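Local coordinates for zinc finger (CCCH type) motif-containing protein (Toxoplasma gondii, PDB 7NG2), which probably reads N6-methyladenosine in messenger RNA through the YTH domain described here, coupling this mark to polyadenylation, at residues F16-S21 against R127-G132; T53-L58 against F71-S76; P78-F83 against L94-R99. All blocks are in the same frame, centred on the assembly; numbering follows the deposited sequence.

In the fold
All three contacts lie in one YTH domain and reach the same mixed sheet. Interaction 1 joins strand 14-21 to the loop before strand 134-135. It closes a long loop of chain; interactions 2 and 3 are nested inside it, in series. Interaction 2 pairs strands 55-62 and 67-74. Its centre is about 14 Å from that of interaction 1, and the two touch across strands 14-21 and 55-62. Interaction 3 folds the loop after strand 67-74 against residues 94-99, which run into strand 98-109. It touches interaction 2 (centres about 15 Å apart) but not interaction 1 (centres about 19 Å apart, nearest atoms about 6 Å). Together they tie distant parts of the chain to one sheet.

Interaction 1 of 3, residues F16-S21 against R127-G132; sequences FFIIKS and RKSRDG
Ile18 and Lys20 of strand 14-21 each share one direct hydrogen bond with segment 127-132. Gly132 N gives a short bond to Ile18 O (2.7 Å, 145° at the hydrogen). Lys20 N gives a straighter one to Asp131 OD1 (3.0 Å, 161°). It reaches this oxygen on its anti side, a little out of the carboxylate plane. Asp131 has CG opposite its backbone N (chi1 -175°), which carries the carboxylate alongside Ile19 and up to the strand. Its OD2 has a weak bond to Thr38, while its backbone N is buried with no partner in the model.

One water accepts from Lys20 NZ and donates to Arg127 O and Ser129 O. Lys20 NZ also bonds Ser61, and Ser129 OG bonds Leu126 O.

Van der Waals contacts make up most of the rest. Ile18 CD1 presses tightly on Ser129 CB (3.5 Å). The aliphatic part of Lys20 runs along the loop, with CG 3.5 Å from Asp131 N. Gly132 O meets the edge of the Phe17 ring at CD2 (3.5 Å), in the ring plane.

These bonds hold the loop beside strand 14-21 just before it enters antiparallel strand 134-135, at the border of the YTH-domain sheet.

Interaction 2 of 3, residues T53-L58 against F71-S76; sequences TDHVLL and FGRMMS
Leu57 and Arg73 form a non-hydrogen-bonded antiparallel pair, and Leu58 and Gly72 the hydrogen-bonded pair next to it. They belong to the beta hairpin of strands 55-62 and 67-74 in the YTH-domain sheet. The short axes of 55-58 and 71-74 come within 4.6 Å, at 143° between their directions. Leu58 N bonds Gly72 O, and Gly72 N returns a bond to Leu58 O. Met74 N bonds Val56 O (2.9 Å). A water bridges the other side of this pair, accepting from Val56 N and donating to Met74 O.

On one face, Val56 and Met74 lie side by side, CB to CB 4.1 Å. Leu58 CD1 packs on Met74 CB. Leu46 of helix 40-52 touches Leu58 and Met74.

Arg73 carries the polar side-chain contacts. Its chain is extended from CG to NE, with CG opposite the backbone N (chi1 -176°), which brings the guanidinium along the neighbouring strand to His55 and Asp54. NE donates to His55 ND1 (2.9 Å, 164°), in the plane of the imidazole, although the guanidinium stands almost upright to that ring. NH2 bonds Asp54 O (2.7 Å) and also Gly1 O. The bridging water sits over the centre of the guanidinium, 3.2 Å above its plane.

Interaction 3 of 3, residues P78-F83 against L94-R99; sequences PDPQLF and LGSNFR
Asn97 has CG beside its own backbone N and opposite the carbonyl carbon (chi1 -65°), and this turns the amide toward Leu82. Leu82 has CG opposite its backbone N (chi1 -180°), which sends CD2 over the backbone of Phe98 and Arg99. Both lie in the YTH domain, where 78-83 belongs to the loop between strands 67-74 and 98-109. Asp79 OD1 accepts from Gln81 N in an Asx turn. That turn coincides with a type I beta turn from Asp79 to Leu82, closed by Leu82 N on Asp79 O.

The loop is held to 94-99 mainly through Asn97. Asp79 N donates to Asn97 O (2.7 Å). Asn97 ND2 donates to Leu82 O (2.9 Å, 164°), with that oxygen close to the amide plane. Its OD1 is bonded by Gln91 and weakly by Trp87, which fixes the amide's rotation. Trp87 lies in the same loop and, as in relatives, is probably one of the tryptophans of the m6A cage. A water accepts from Asn97 N, donates to Asp79 O and reaches Leu82 O weakly.

Van der Waals contacts complete the interface. Pro78 CB rests on Ser96 CB (3.9 Å). Phe98 CB lies against Pro78 N. Leu82 and Arg99 cross at about a right angle, with CD2 of the leucine 3.6 Å from Arg99 CG. The same Leu82 CD2 sits only 3.3 Å from the carbonyl carbon of Phe98.

Interaction 1 of 3, residues F16-S21 against R127-G132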
loop_
_atom_site.group_PDB
_atom_site.type_symbol
_atom_site.label_atom_id
_atom_site.label_comp_id
_atom_site.label_asym_id
_atom_site.label_seq_id
_atom_site.Cartn_x
_atom_site.Cartn_y
_atom_site.Cartn_z
ATOM N N PHE A 16 -8.252 2.525 -0.415
ATOM C CA PHE A 16 -7.090 2.087 -1.187
ATOM C C PHE A 16 -6.108 3.242 -1.323
ATOM O O PHE A 16 -6.479 4.317 -1.816
ATOM C CB PHE A 16 -7.522 1.665 -2.596
ATOM C CG PHE A 16 -8.542 0.559 -2.642
ATOM C CD1 PHE A 16 -9.898 0.837 -2.547
ATOM C CD2 PHE A 16 -8.144 -0.754 -2.808
ATOM C CE1 PHE A 16 -10.836 -0.183 -2.618
ATOM C CE2 PHE A 16 -9.082 -1.779 -2.880
ATOM C CZ PHE A 16 -10.431 -1.482 -2.771
ATOM N N PHE A 17 -4.867 3.026 -0.906
ATOM C CA PHE A 17 -3.855 4.077 -0.934
ATOM C C PHE A 17 -2.622 3.566 -1.659
ATOM O O PHE A 17 -2.204 2.428 -1.456
ATOM C CB PHE A 17 -3.443 4.494 0.485
ATOM C CG PHE A 17 -4.565 5.083 1.276
ATOM C CD1 PHE A 17 -5.408 4.270 2.025
ATOM C CD2 PHE A 17 -4.797 6.451 1.267
ATOM C CE1 PHE A 17 -6.456 4.803 2.759
ATOM C CE2 PHE A 17 -5.850 6.990 2.000
ATOM C CZ PHE A 17 -6.680 6.159 2.748
ATOM N N ILE A 18 -2.041 4.415 -2.507
ATOM C CA ILE A 18 -0.773 4.112 -3.172
ATOM C C ILE A 18 0.375 4.480 -2.235
ATOM O O ILE A 18 0.386 5.558 -1.632
ATOM C CB ILE A 18 -0.687 4.833 -4.530
ATOM C CG1 ILE A 18 -1.805 4.284 -5.437
ATOM C CG2 ILE A 18 0.693 4.645 -5.177
ATOM C CD1 ILE A 18 -2.012 4.986 -6.744
ATOM N N ILE A 19 1.324 3.562 -2.084
ATOM C CA ILE A 19 2.512 3.749 -1.261
ATOM C C ILE A 19 3.712 3.772 -2.192
ATOM O O ILE A 19 3.883 2.864 -3.008
ATOM C CB ILE A 19 2.655 2.591 -0.262
ATOM C CG1 ILE A 19 1.511 2.603 0.754
ATOM C CG2 ILE A 19 4.029 2.627 0.409
ATOM C CD1 ILE A 19 1.550 3.791 1.677
ATOM N N LYS A 20 4.557 4.786 -2.053
ATOM C CA LYS A 20 5.795 4.869 -2.815
ATOM C C LYS A 20 6.972 4.522 -1.910
ATOM O O LYS A 20 6.954 4.788 -0.709
ATOM C CB LYS A 20 5.986 6.272 -3.399
ATOM C CG LYS A 20 4.898 6.723 -4.373
ATOM C CD LYS A 20 4.771 5.816 -5.601
ATOM C CE LYS A 20 5.987 5.957 -6.502
ATOM N NZ LYS A 20 5.753 5.256 -7.806
ATOM N N SER A 21 7.997 3.912 -2.491
ATOM C CA SER A 21 9.194 3.572 -1.736
ATOM C C SER A 21 10.414 3.975 -2.543
ATOM O O SER A 21 10.520 3.615 -3.715
ATOM C CB SER A 21 9.255 2.069 -1.480
ATOM O OG SER A 21 10.417 1.740 -0.736
ATOM N N ARG A 127 0.466 6.873 -12.923
ATOM C CA ARG A 127 1.908 6.918 -12.726
ATOM C C ARG A 127 2.350 8.133 -11.922
ATOM O O ARG A 127 3.430 8.105 -11.326
ATOM C CB ARG A 127 2.631 6.882 -14.080
ATOM C CG ARG A 127 2.505 8.171 -14.888
ATOM C CD ARG A 127 3.417 8.196 -16.121
ATOM N NE ARG A 127 3.174 9.389 -16.933
ATOM C CZ ARG A 127 2.166 9.515 -17.791
ATOM N NH1 ARG A 127 1.312 8.516 -17.967
ATOM N NH2 ARG A 127 2.007 10.640 -18.475
ATOM N N LYS A 128 1.555 9.198 -11.888
ATOM C CA LYS A 128 1.937 10.390 -11.145
ATOM C C LYS A 128 1.481 10.348 -9.692
ATOM O O LYS A 128 1.610 11.351 -8.985
ATOM C CB LYS A 128 1.453 11.658 -11.855
ATOM C CG LYS A 128 1.968 11.785 -13.287
ATOM C CD LYS A 128 2.221 13.236 -13.672
ATOM C CE LYS A 128 3.444 13.795 -12.957
ATOM N NZ LYS A 128 4.716 13.431 -13.647
ATOM N N SER A 129 0.987 9.202 -9.229
ATOM C CA SER A 129 0.604 9.058 -7.833
ATOM C C SER A 129 1.793 9.319 -6.924
ATOM O O SER A 129 2.898 8.831 -7.164
ATOM C CB SER A 129 0.112 7.635 -7.577
ATOM O OG SER A 129 -1.007 7.328 -8.384
ATOM N N ARG A 130 1.556 10.078 -5.868
ATOM C CA ARG A 130 2.552 10.296 -4.833
ATOM C C ARG A 130 2.286 9.370 -3.650
ATOM O O ARG A 130 1.257 8.695 -3.569
ATOM C CB ARG A 130 2.544 11.762 -4.388
ATOM C CG ARG A 130 3.329 12.688 -5.313
ATOM C CD ARG A 130 4.830 12.521 -5.084
ATOM N NE ARG A 130 5.214 12.769 -3.694
ATOM C CZ ARG A 130 5.653 11.841 -2.845
ATOM N NH1 ARG A 130 5.782 10.571 -3.228
ATOM N NH2 ARG A 130 5.972 12.185 -1.604
ATOM N N ASP A 131 3.227 9.348 -2.719
ATOM C CA ASP A 131 3.072 8.507 -1.545
ATOM C C ASP A 131 1.827 8.924 -0.765
ATOM O O ASP A 131 1.674 10.090 -0.401
ATOM C CB ASP A 131 4.311 8.654 -0.668
ATOM C CG ASP A 131 4.295 7.724 0.513
ATOM O OD1 ASP A 131 4.092 6.517 0.303
ATOM O OD2 ASP A 131 4.499 8.194 1.647
ATOM N N GLY A 132 0.926 7.969 -0.525
ATOM C CA GLY A 132 -0.309 8.211 0.196
ATOM C C GLY A 132 -1.500 8.618 -0.648
ATOM O O GLY A 132 -2.572 8.864 -0.084
HETATM O O HOH W 1 3.684 6.769 -8.909
#

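Interaction 2 of 3, residues T53-L58 against F71-S76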
loop_
_atom_site.group_PDB
_atom_site.type_symbol
_atom_site.label_atom_id
_atom_site.label_comp_id
_atom_site.label_asym_id
_atom_site.label_seq_id
_atom_site.Cartn_x
_atom_site.Cartn_y
_atom_site.Cartn_z
ATOM N N THR A 53 -12.665 1.928 8.570
ATOM C CA THR A 53 -12.886 1.174 7.348
ATOM C C THR A 53 -12.641 -0.288 7.659
ATOM O O THR A 53 -11.755 -0.613 8.459
ATOM C CB THR A 53 -11.899 1.623 6.255
ATOM O OG1 THR A 53 -11.828 3.050 6.220
ATOM C CG2 THR A 53 -12.327 1.116 4.901
ATOM N N ASP A 54 -13.410 -1.174 7.025
ATOM C CA ASP A 54 -13.203 -2.595 7.283
ATOM C C ASP A 54 -11.814 -3.042 6.839
ATOM O O ASP A 54 -11.140 -3.787 7.556
ATOM C CB ASP A 54 -14.283 -3.439 6.608
ATOM C CG ASP A 54 -15.684 -3.156 7.129
ATOM O OD1 ASP A 54 -15.871 -2.518 8.190
ATOM O OD2 ASP A 54 -16.615 -3.593 6.434
ATOM N N HIS A 55 -11.369 -2.592 5.664
ATOM C CA HIS A 55 -10.058 -2.924 5.103
ATOM C C HIS A 55 -9.399 -1.693 4.517
ATOM O O HIS A 55 -10.000 -1.009 3.682
ATOM C CB HIS A 55 -10.172 -3.944 3.970
ATOM C CG HIS A 55 -10.834 -5.219 4.367
ATOM N ND1 HIS A 55 -10.259 -6.109 5.244
ATOM C CD2 HIS A 55 -12.017 -5.762 3.995
ATOM C CE1 HIS A 55 -11.064 -7.144 5.406
ATOM N NE2 HIS A 55 -12.136 -6.960 4.653
ATOM N N VAL A 56 -8.160 -1.436 4.932
ATOM C CA VAL A 56 -7.317 -0.423 4.308
ATOM C C VAL A 56 -6.250 -1.137 3.493
ATOM O O VAL A 56 -5.413 -1.862 4.046
ATOM C CB VAL A 56 -6.699 0.515 5.355
ATOM C CG1 VAL A 56 -5.697 1.447 4.707
ATOM C CG2 VAL A 56 -7.795 1.298 6.064
ATOM N N LEU A 57 -6.283 -0.937 2.174
ATOM C CA LEU A 57 -5.362 -1.578 1.248
ATOM C C LEU A 57 -4.275 -0.602 0.823
ATOM O O LEU A 57 -4.548 0.577 0.565
ATOM C CB LEU A 57 -6.099 -2.089 0.006
ATOM C CG LEU A 57 -7.050 -3.280 0.172
ATOM C CD1 LEU A 57 -6.422 -4.396 0.997
ATOM C CD2 LEU A 57 -8.398 -2.879 0.745
ATOM N N LEU A 58 -3.045 -1.104 0.815
ATOM C CA LEU A 58 -1.856 -0.342 0.456
ATOM C C LEU A 58 -1.280 -0.961 -0.807
ATOM O O LEU A 58 -0.952 -2.147 -0.824
ATOM C CB LEU A 58 -0.840 -0.399 1.592
ATOM C CG LEU A 58 -1.412 0.001 2.952
ATOM C CD1 LEU A 58 -0.350 -0.225 3.993
ATOM C CD2 LEU A 58 -1.885 1.448 2.989
ATOM N N PHE A 71 0.304 -5.630 -3.167
ATOM C CA PHE A 71 -0.538 -4.875 -2.256
ATOM C C PHE A 71 -0.671 -5.625 -0.940
ATOM O O PHE A 71 -0.424 -6.831 -0.858
ATOM C CB PHE A 71 -1.913 -4.512 -2.855
ATOM C CG PHE A 71 -2.832 -5.686 -3.091
ATOM C CD1 PHE A 71 -2.787 -6.379 -4.289
ATOM C CD2 PHE A 71 -3.773 -6.067 -2.141
ATOM C CE1 PHE A 71 -3.649 -7.445 -4.532
ATOM C CE2 PHE A 71 -4.629 -7.123 -2.379
ATOM C CZ PHE A 71 -4.568 -7.816 -3.577
ATOM N N GLY A 72 -1.037 -4.873 0.094
ATOM C CA GLY A 72 -1.204 -5.445 1.413
ATOM C C GLY A 72 -2.307 -4.745 2.174
ATOM O O GLY A 72 -2.859 -3.739 1.725
ATOM N N ARG A 73 -2.656 -5.313 3.325
ATOM C CA ARG A 73 -3.653 -4.740 4.218
ATOM C C ARG A 73 -2.950 -4.136 5.428
ATOM O O ARG A 73 -2.059 -4.761 6.015
ATOM C CB ARG A 73 -4.635 -5.820 4.681
ATOM C CG ARG A 73 -5.765 -5.292 5.552
ATOM C CD ARG A 73 -6.650 -6.422 6.051
ATOM N NE ARG A 73 -7.840 -5.932 6.743
ATOM C CZ ARG A 73 -7.890 -5.638 8.041
ATOM N NH1 ARG A 73 -6.812 -5.782 8.795
ATOM N NH2 ARG A 73 -9.034 -5.221 8.589
ATOM N N MET A 74 -3.332 -2.913 5.780
ATOM C CA MET A 74 -2.871 -2.323 7.029
ATOM C C MET A 74 -3.507 -3.076 8.193
ATOM O O MET A 74 -4.729 -3.215 8.264
ATOM C CB MET A 74 -3.288 -0.858 7.066
ATOM C CG MET A 74 -2.814 -0.084 8.272
ATOM S SD MET A 74 -3.314 1.631 8.113
ATOM C CE MET A 74 -2.606 2.328 9.598
ATOM N N MET A 75 -2.675 -3.575 9.111
ATOM C CA MET A 75 -3.142 -4.461 10.170
ATOM C C MET A 75 -3.166 -3.818 11.545
ATOM O O MET A 75 -3.771 -4.385 12.462
ATOM C CB MET A 75 -2.253 -5.708 10.244
ATOM C CG MET A 75 -2.171 -6.509 8.947
ATOM S SD MET A 75 -3.759 -7.122 8.350
ATOM C CE MET A 75 -4.176 -8.299 9.631
ATOM N N SER A 76 -2.519 -2.675 11.722
ATOM C CA SER A 76 -2.476 -2.035 13.023
ATOM C C SER A 76 -2.292 -0.544 12.828
ATOM O O SER A 76 -1.896 -0.084 11.756
ATOM C CB SER A 76 -1.325 -2.586 13.885
ATOM O OG SER A 76 -0.074 -1.991 13.537
HETATM O O HOH W 2 -7.291 -2.533 7.369
#

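Interaction 3 of 3, residues P78-F83 against L94-R99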
loop_
_atom_site.group_PDB
_atom_site.type_symbol
_atom_site.label_atom_id
_atom_site.label_comp_id
_atom_site.label_asym_id
_atom_site.label_seq_id
_atom_site.Cartn_x
_atom_site.Cartn_y
_atom_site.Cartn_z
ATOM N N PRO A 78 -0.111 2.871 13.738
ATOM C CA PRO A 78 1.297 3.140 14.062
ATOM C C PRO A 78 1.576 2.853 15.532
ATOM O O PRO A 78 0.806 3.234 16.414
ATOM C CB PRO A 78 1.452 4.625 13.720
ATOM C CG PRO A 78 0.404 4.862 12.650
ATOM C CD PRO A 78 -0.753 4.000 13.048
ATOM N N ASP A 79 2.672 2.132 15.780
ATOM C CA ASP A 79 2.961 1.486 17.057
ATOM C C ASP A 79 4.435 1.685 17.386
ATOM O O ASP A 79 5.300 1.092 16.729
ATOM C CB ASP A 79 2.634 -0.006 16.927
ATOM C CG ASP A 79 2.894 -0.801 18.200
ATOM O OD1 ASP A 79 3.371 -0.225 19.196
ATOM O OD2 ASP A 79 2.607 -2.021 18.200
ATOM N N PRO A 80 4.762 2.494 18.396
ATOM C CA PRO A 80 6.178 2.751 18.703
ATOM C C PRO A 80 6.974 1.513 19.088
ATOM O O PRO A 80 8.207 1.552 19.025
ATOM C CB PRO A 80 6.111 3.760 19.858
ATOM C CG PRO A 80 4.775 4.407 19.722
ATOM C CD PRO A 80 3.861 3.333 19.206
ATOM N N GLN A 81 6.324 0.413 19.469
ATOM C CA GLN A 81 7.036 -0.794 19.874
ATOM C C GLN A 81 7.193 -1.808 18.749
ATOM O O GLN A 81 7.750 -2.883 18.975
ATOM C CB GLN A 81 6.347 -1.453 21.076
ATOM C CG GLN A 81 6.102 -0.522 22.262
ATOM C CD GLN A 81 7.302 0.351 22.585
ATOM O OE1 GLN A 81 8.442 -0.115 22.608
ATOM N NE2 GLN A 81 7.048 1.634 22.828
ATOM N N LEU A 82 6.721 -1.503 17.546
ATOM C CA LEU A 82 6.850 -2.432 16.432
ATOM C C LEU A 82 8.175 -2.179 15.723
ATOM O O LEU A 82 8.409 -1.077 15.210
ATOM C CB LEU A 82 5.684 -2.269 15.461
ATOM C CG LEU A 82 5.700 -3.193 14.244
ATOM C CD1 LEU A 82 5.556 -4.642 14.682
ATOM C CD2 LEU A 82 4.597 -2.801 13.289
ATOM N N PHE A 83 9.034 -3.205 15.690
ATOM C CA PHE A 83 10.359 -3.172 15.069
ATOM C C PHE A 83 11.038 -1.813 15.209
ATOM O O PHE A 83 11.381 -1.185 14.204
ATOM C CB PHE A 83 10.301 -3.644 13.613
ATOM C CG PHE A 83 9.923 -5.091 13.472
ATOM C CD1 PHE A 83 10.834 -6.090 13.774
ATOM C CD2 PHE A 83 8.650 -5.452 13.066
ATOM C CE1 PHE A 83 10.483 -7.428 13.659
ATOM C CE2 PHE A 83 8.296 -6.783 12.951
ATOM C CZ PHE A 83 9.210 -7.771 13.245
ATOM N N LEU A 94 9.705 9.828 10.123
ATOM C CA LEU A 94 8.495 9.100 9.790
ATOM C C LEU A 94 7.618 8.983 11.027
ATOM O O LEU A 94 8.071 9.186 12.153
ATOM C CB LEU A 94 8.836 7.691 9.292
ATOM C CG LEU A 94 9.679 7.625 8.018
ATOM C CD1 LEU A 94 10.191 6.207 7.778
ATOM C CD2 LEU A 94 8.858 8.102 6.834
ATOM N N GLY A 95 6.351 8.656 10.810
ATOM C CA GLY A 95 5.511 8.181 11.888
ATOM C C GLY A 95 5.989 6.819 12.374
ATOM O O GLY A 95 6.947 6.238 11.865
ATOM N N SER A 96 5.297 6.301 13.386
ATOM C CA SER A 96 5.687 5.017 13.951
ATOM C C SER A 96 5.350 3.884 12.981
ATOM O O SER A 96 4.460 3.998 12.128
ATOM C CB SER A 96 4.975 4.771 15.283
ATOM O OG SER A 96 5.404 5.677 16.285
ATOM N N ASN A 97 6.077 2.777 13.120
ATOM C CA ASN A 97 5.845 1.607 12.287
ATOM C C ASN A 97 4.471 1.010 12.555
ATOM O O ASN A 97 3.974 1.008 13.682
ATOM C CB ASN A 97 6.895 0.537 12.583
ATOM C CG ASN A 97 8.291 0.980 12.213
ATOM O OD1 ASN A 97 8.479 1.782 11.311
ATOM N ND2 ASN A 97 9.285 0.448 12.911
ATOM N N PHE A 98 3.854 0.483 11.504
ATOM C CA PHE A 98 2.603 -0.240 11.646
ATOM C C PHE A 98 2.688 -1.563 10.897
ATOM O O PHE A 98 3.508 -1.739 9.991
ATOM C CB PHE A 98 1.382 0.582 11.186
ATOM C CG PHE A 98 1.475 1.106 9.773
ATOM C CD1 PHE A 98 0.987 0.366 8.714
ATOM C CD2 PHE A 98 2.016 2.359 9.517
ATOM C CE1 PHE A 98 1.037 0.857 7.421
ATOM C CE2 PHE A 98 2.077 2.855 8.225
ATOM C CZ PHE A 98 1.584 2.098 7.174
ATOM N N ARG A 99 1.848 -2.506 11.311
ATOM C CA ARG A 99 1.858 -3.831 10.712
ATOM C C ARG A 99 1.136 -3.821 9.370
ATOM O O ARG A 99 0.099 -3.167 9.201
ATOM C CB ARG A 99 1.201 -4.843 11.650
ATOM C CG ARG A 99 2.121 -5.319 12.766
ATOM C CD ARG A 99 1.543 -6.509 13.519
ATOM N NE ARG A 99 0.345 -6.154 14.272
ATOM C CZ ARG A 99 -0.852 -6.699 14.076
ATOM N NH1 ARG A 99 -1.017 -7.630 13.142
ATOM N NH2 ARG A 99 -1.884 -6.313 14.813
HETATM O O HOH W 3 7.791 2.333 15.416
HETATM O O HOH W 4 1.644 -3.335 15.814
#